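Local structure of conjugal transfer protein TRWB (Escherichia coli, 1E9R) at residues 112-122 with 224-233. The protein probably couples DNA processing to transfer in bacterial conjugation, as a hexameric P-loop NTPase resembling ring helicases and F1-ATPase. Residues are numbered along the deposited sequence; the frame is centred on the assembly and turned at random.
Sequences TKGWSFFNEIR and MPDGDFSIRS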
loop_
_atom_site.group_PDB
_atom_site.type_symbol
_atom_site.label_atom_id
_atom_site.label_comp_id
_atom_site.label_asym_id
_atom_site.label_seq_id
_atom_site.Cartn_x
_atom_site.Cartn_y
_atom_site.Cartn_z
ATOM N N THR B 112 11.155 34.855 -30.228
ATOM C CA THR B 112 9.916 34.112 -30.009
ATOM C C THR B 112 8.712 34.705 -30.718
ATOM O O THR B 112 8.637 35.909 -30.930
ATOM C CB THR B 112 9.550 34.033 -28.515
ATOM O OG1 THR B 112 8.376 33.227 -28.361
ATOM C CG2 THR B 112 9.249 35.422 -27.960
ATOM N N LYS B 113 7.763 33.852 -31.084
ATOM C CA LYS B 113 6.539 34.329 -31.715
ATOM C C LYS B 113 5.640 34.771 -30.557
ATOM O O LYS B 113 5.903 34.423 -29.395
ATOM C CB LYS B 113 5.853 33.200 -32.481
ATOM C CG LYS B 113 6.737 32.502 -33.495
ATOM C CD LYS B 113 6.952 33.334 -34.739
ATOM C CE LYS B 113 5.636 33.611 -35.444
ATOM N NZ LYS B 113 5.837 34.415 -36.686
ATOM N N GLY B 114 4.598 35.543 -30.862
ATOM C CA GLY B 114 3.680 35.994 -29.824
ATOM C C GLY B 114 2.598 34.947 -29.687
ATOM O O GLY B 114 2.159 34.406 -30.703
ATOM N N TRP B 115 2.147 34.656 -28.465
ATOM C CA TRP B 115 1.138 33.610 -28.297
ATOM C C TRP B 115 0.414 33.605 -26.954
ATOM O O TRP B 115 0.928 34.109 -25.953
ATOM C CB TRP B 115 1.819 32.244 -28.498
ATOM C CG TRP B 115 0.928 31.039 -28.291
ATOM C CD1 TRP B 115 0.202 30.377 -29.242
ATOM C CD2 TRP B 115 0.690 30.352 -27.055
ATOM N NE1 TRP B 115 -0.468 29.317 -28.678
ATOM C CE2 TRP B 115 -0.188 29.279 -27.336
ATOM C CE3 TRP B 115 1.131 30.539 -25.733
ATOM C CZ2 TRP B 115 -0.631 28.394 -26.344
ATOM C CZ3 TRP B 115 0.688 29.661 -24.750
ATOM C CH2 TRP B 115 -0.184 28.600 -25.064
ATOM N N SER B 116 -0.782 33.016 -26.955
ATOM C CA SER B 116 -1.610 32.844 -25.757
ATOM C C SER B 116 -2.533 31.727 -26.194
ATOM O O SER B 116 -2.821 31.616 -27.382
ATOM C CB SER B 116 -2.448 34.083 -25.444
ATOM O OG SER B 116 -3.689 34.050 -26.143
ATOM N N PHE B 117 -3.014 30.910 -25.265
ATOM C CA PHE B 117 -3.876 29.818 -25.667
ATOM C C PHE B 117 -5.131 30.287 -26.389
ATOM O O PHE B 117 -5.789 29.497 -27.062
ATOM C CB PHE B 117 -4.236 28.925 -24.472
ATOM C CG PHE B 117 -5.309 29.479 -23.583
ATOM C CD1 PHE B 117 -5.008 30.394 -22.591
ATOM C CD2 PHE B 117 -6.626 29.064 -23.729
ATOM C CE1 PHE B 117 -6.009 30.885 -21.755
ATOM C CE2 PHE B 117 -7.627 29.551 -22.902
ATOM C CZ PHE B 117 -7.318 30.461 -21.914
ATOM N N PHE B 118 -5.460 31.569 -26.275
ATOM C CA PHE B 118 -6.642 32.087 -26.959
ATOM C C PHE B 118 -6.550 31.831 -28.465
ATOM O O PHE B 118 -7.557 31.583 -29.131
ATOM C CB PHE B 118 -6.807 33.595 -26.721
ATOM C CG PHE B 118 -7.444 33.944 -25.406
ATOM C CD1 PHE B 118 -8.815 33.817 -25.230
ATOM C CD2 PHE B 118 -6.675 34.397 -24.338
ATOM C CE1 PHE B 118 -9.422 34.136 -24.003
ATOM C CE2 PHE B 118 -7.269 34.721 -23.106
ATOM C CZ PHE B 118 -8.649 34.588 -22.940
ATOM N N ASN B 119 -5.328 31.885 -28.988
ATOM C CA ASN B 119 -5.081 31.693 -30.413
ATOM C C ASN B 119 -5.430 30.311 -30.951
ATOM O O ASN B 119 -5.427 30.115 -32.170
ATOM C CB ASN B 119 -3.608 31.973 -30.747
ATOM C CG ASN B 119 -3.139 33.340 -30.261
ATOM O OD1 ASN B 119 -3.941 34.244 -30.040
ATOM N ND2 ASN B 119 -1.825 33.497 -30.109
ATOM N N GLU B 120 -5.727 29.356 -30.069
ATOM C CA GLU B 120 -6.030 27.997 -30.517
ATOM C C GLU B 120 -7.509 27.661 -30.487
ATOM O O GLU B 120 -7.920 26.571 -30.891
ATOM C CB GLU B 120 -5.277 26.980 -29.665
ATOM C CG GLU B 120 -3.808 27.307 -29.417
ATOM C CD GLU B 120 -2.981 27.431 -30.688
ATOM O OE1 GLU B 120 -3.479 27.115 -31.784
ATOM O OE2 GLU B 120 -1.809 27.840 -30.584
ATOM N N ILE B 121 -8.317 28.597 -30.018
ATOM C CA ILE B 121 -9.741 28.344 -29.930
ATOM C C ILE B 121 -10.413 28.504 -31.285
ATOM O O ILE B 121 -10.350 29.573 -31.893
ATOM C CB ILE B 121 -10.396 29.301 -28.906
ATOM C CG1 ILE B 121 -9.593 29.300 -27.599
ATOM C CG2 ILE B 121 -11.842 28.885 -28.645
ATOM C CD1 ILE B 121 -9.578 27.971 -26.867
ATOM N N ARG B 122 -11.033 27.433 -31.773
ATOM C CA ARG B 122 -11.752 27.486 -33.045
ATOM C C ARG B 122 -13.232 27.264 -32.741
ATOM O O ARG B 122 -14.078 28.078 -33.095
ATOM C CB ARG B 122 -11.286 26.391 -34.007
ATOM C CG ARG B 122 -9.809 26.381 -34.350
ATOM C CD ARG B 122 -9.430 27.438 -35.346
ATOM N NE ARG B 122 -8.042 27.276 -35.776
ATOM C CZ ARG B 122 -7.606 26.323 -36.598
ATOM N NH1 ARG B 122 -8.452 25.427 -37.092
ATOM N NH2 ARG B 122 -6.323 26.275 -36.940
ATOM N N MET B 224 4.330 35.957 -21.191
ATOM C CA MET B 224 4.671 35.508 -22.533
ATOM C C MET B 224 4.317 36.594 -23.531
ATOM O O MET B 224 3.187 37.078 -23.554
ATOM C CB MET B 224 3.892 34.239 -22.890
ATOM C CG MET B 224 4.707 33.135 -23.590
ATOM S SD MET B 224 5.115 33.341 -25.332
ATOM C CE MET B 224 6.677 32.654 -25.377
ATOM N N PRO B 225 5.288 36.998 -24.367
ATOM C CA PRO B 225 5.048 38.030 -25.374
ATOM C C PRO B 225 3.780 37.683 -26.145
ATOM O O PRO B 225 3.630 36.556 -26.620
ATOM C CB PRO B 225 6.300 37.947 -26.235
ATOM C CG PRO B 225 7.362 37.627 -25.210
ATOM C CD PRO B 225 6.698 36.557 -24.386
ATOM N N ASP B 226 2.864 38.635 -26.267
ATOM C CA ASP B 226 1.634 38.344 -26.978
ATOM C C ASP B 226 1.766 38.515 -28.474
ATOM O O ASP B 226 2.588 39.290 -28.958
ATOM C CB ASP B 226 0.480 39.198 -26.460
ATOM C CG ASP B 226 -0.782 38.368 -26.225
ATOM O OD1 ASP B 226 -1.202 37.639 -27.164
ATOM O OD2 ASP B 226 -1.353 38.436 -25.103
ATOM N N GLY B 227 0.951 37.764 -29.202
ATOM C CA GLY B 227 0.972 37.819 -30.646
ATOM C C GLY B 227 -0.188 36.998 -31.143
ATOM O O GLY B 227 -1.034 36.588 -30.346
ATOM N N ASP B 228 -0.233 36.744 -32.445
ATOM C CA ASP B 228 -1.328 35.969 -33.009
ATOM C C ASP B 228 -0.896 34.610 -33.540
ATOM O O ASP B 228 -1.649 33.960 -34.273
ATOM C CB ASP B 228 -2.038 36.770 -34.110
ATOM C CG ASP B 228 -1.077 37.296 -35.163
ATOM O OD1 ASP B 228 0.130 36.940 -35.124
ATOM O OD2 ASP B 228 -1.533 38.071 -36.034
ATOM N N PHE B 229 0.303 34.173 -33.164
ATOM C CA PHE B 229 0.778 32.880 -33.618
ATOM C C PHE B 229 -0.096 31.754 -33.076
ATOM O O PHE B 229 -0.390 31.710 -31.882
ATOM C CB PHE B 229 2.218 32.644 -33.183
ATOM C CG PHE B 229 2.738 31.297 -33.573
ATOM C CD1 PHE B 229 2.921 30.974 -34.912
ATOM C CD2 PHE B 229 2.999 30.329 -32.612
ATOM C CE1 PHE B 229 3.355 29.699 -35.293
ATOM C CE2 PHE B 229 3.435 29.050 -32.987
ATOM C CZ PHE B 229 3.611 28.737 -34.328
ATOM N N SER B 230 -0.516 30.856 -33.967
ATOM C CA SER B 230 -1.353 29.715 -33.597
ATOM C C SER B 230 -0.655 28.414 -33.953
ATOM O O SER B 230 -0.338 28.176 -35.118
ATOM C CB SER B 230 -2.698 29.764 -34.320
ATOM O OG SER B 230 -3.415 28.554 -34.135
ATOM N N ILE B 231 -0.411 27.575 -32.949
ATOM C CA ILE B 231 0.243 26.298 -33.182
ATOM C C ILE B 231 -0.613 25.448 -34.125
ATOM O O ILE B 231 -0.079 24.723 -34.959
ATOM C CB ILE B 231 0.469 25.544 -31.857
ATOM C CG1 ILE B 231 1.471 26.312 -30.989
ATOM C CG2 ILE B 231 0.980 24.137 -32.136
ATOM C CD1 ILE B 231 1.636 25.750 -29.596
ATOM N N ARG B 232 -1.936 25.555 -34.002
ATOM C CA ARG B 232 -2.852 24.798 -34.854
ATOM C C ARG B 232 -2.680 25.200 -36.310
ATOM O O ARG B 232 -2.568 24.350 -37.199
ATOM C CB ARG B 232 -4.303 25.050 -34.447
ATOM C CG ARG B 232 -4.635 24.569 -33.070
ATOM C CD ARG B 232 -6.108 24.716 -32.776
ATOM N NE ARG B 232 -6.928 23.781 -33.529
ATOM C CZ ARG B 232 -8.233 23.635 -33.338
ATOM N NH1 ARG B 232 -8.851 24.365 -32.422
ATOM N NH2 ARG B 232 -8.920 22.753 -34.052
ATOM N N SER B 233 -2.679 26.509 -36.548
ATOM C CA SER B 233 -2.520 27.049 -37.892
ATOM C C SER B 233 -1.137 26.690 -38.427
ATOM O O SER B 233 -0.985 26.369 -39.603
ATOM C CB SER B 233 -2.696 28.566 -37.873
ATOM O OG SER B 233 -3.999 28.917 -37.439
HETATM O O HOH W 1 -6.312 28.659 -34.641
#
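Glu120 pushes its carboxylate against the start of helix 231-236 and meets the first turn with both oxygens. Glu120 OE2 receives Ile231 N on its syn lone pair at 2.8 Å, while Trp115 NE1, donating almost exactly in its own ring plane, comes to the anti side of the same oxygen. Glu120 OE1 takes Arg232 N and Ser230 OG from opposite faces of the carboxylate plane, with Ser230 OG 2.8 Å from OE1. A bend in the glutamate chain (chi2 -59°) turns the carboxylate back to the helix end. With four donors its rotation is fixed, and the buried negative charge is probably stabilised by the helix dipole. Ser230 is the N-cap: its OG also accepts from Ser233 N. All this joins two loops of the P-loop NTPase fold, one following edge strand 103-105 of the central sheet, the other leading into helix 231-236 just ahead of the neighbouring strand 243-247. Arg232 runs past Glu120 in the opposite direction and delivers NH1 to Glu120 O, 2.8 Å away, with the oxygen in the guanidinium plane; Asp126 forms a salt bridge with the same NH1. Arg122 stacks its guanidinium flat on that of Arg232, planes 8° apart and centres separated by 4.3 Å, with Arg232 NE over the middle of the Arg122 group and Arg122 CG over the Arg232 face. Asp126 and Glu236, which pairs with Arg122 NH2, probably offset the like charges. Asn119 turns ND2 to two carbonyls, Phe229 O at 2.9 Å and Gly227 O at 3.2 Å, meeting each from above its carbonyl plane. Phe229 offers one ring face to Lys113, whose CG lies above the plane, offset toward the rim. Farther along, Gly114 and Gly227 bring the backbones to 3.4 Å between CA atoms, where Trp115 N bonds to Pro225 O and Phe229 N to Gly114 O.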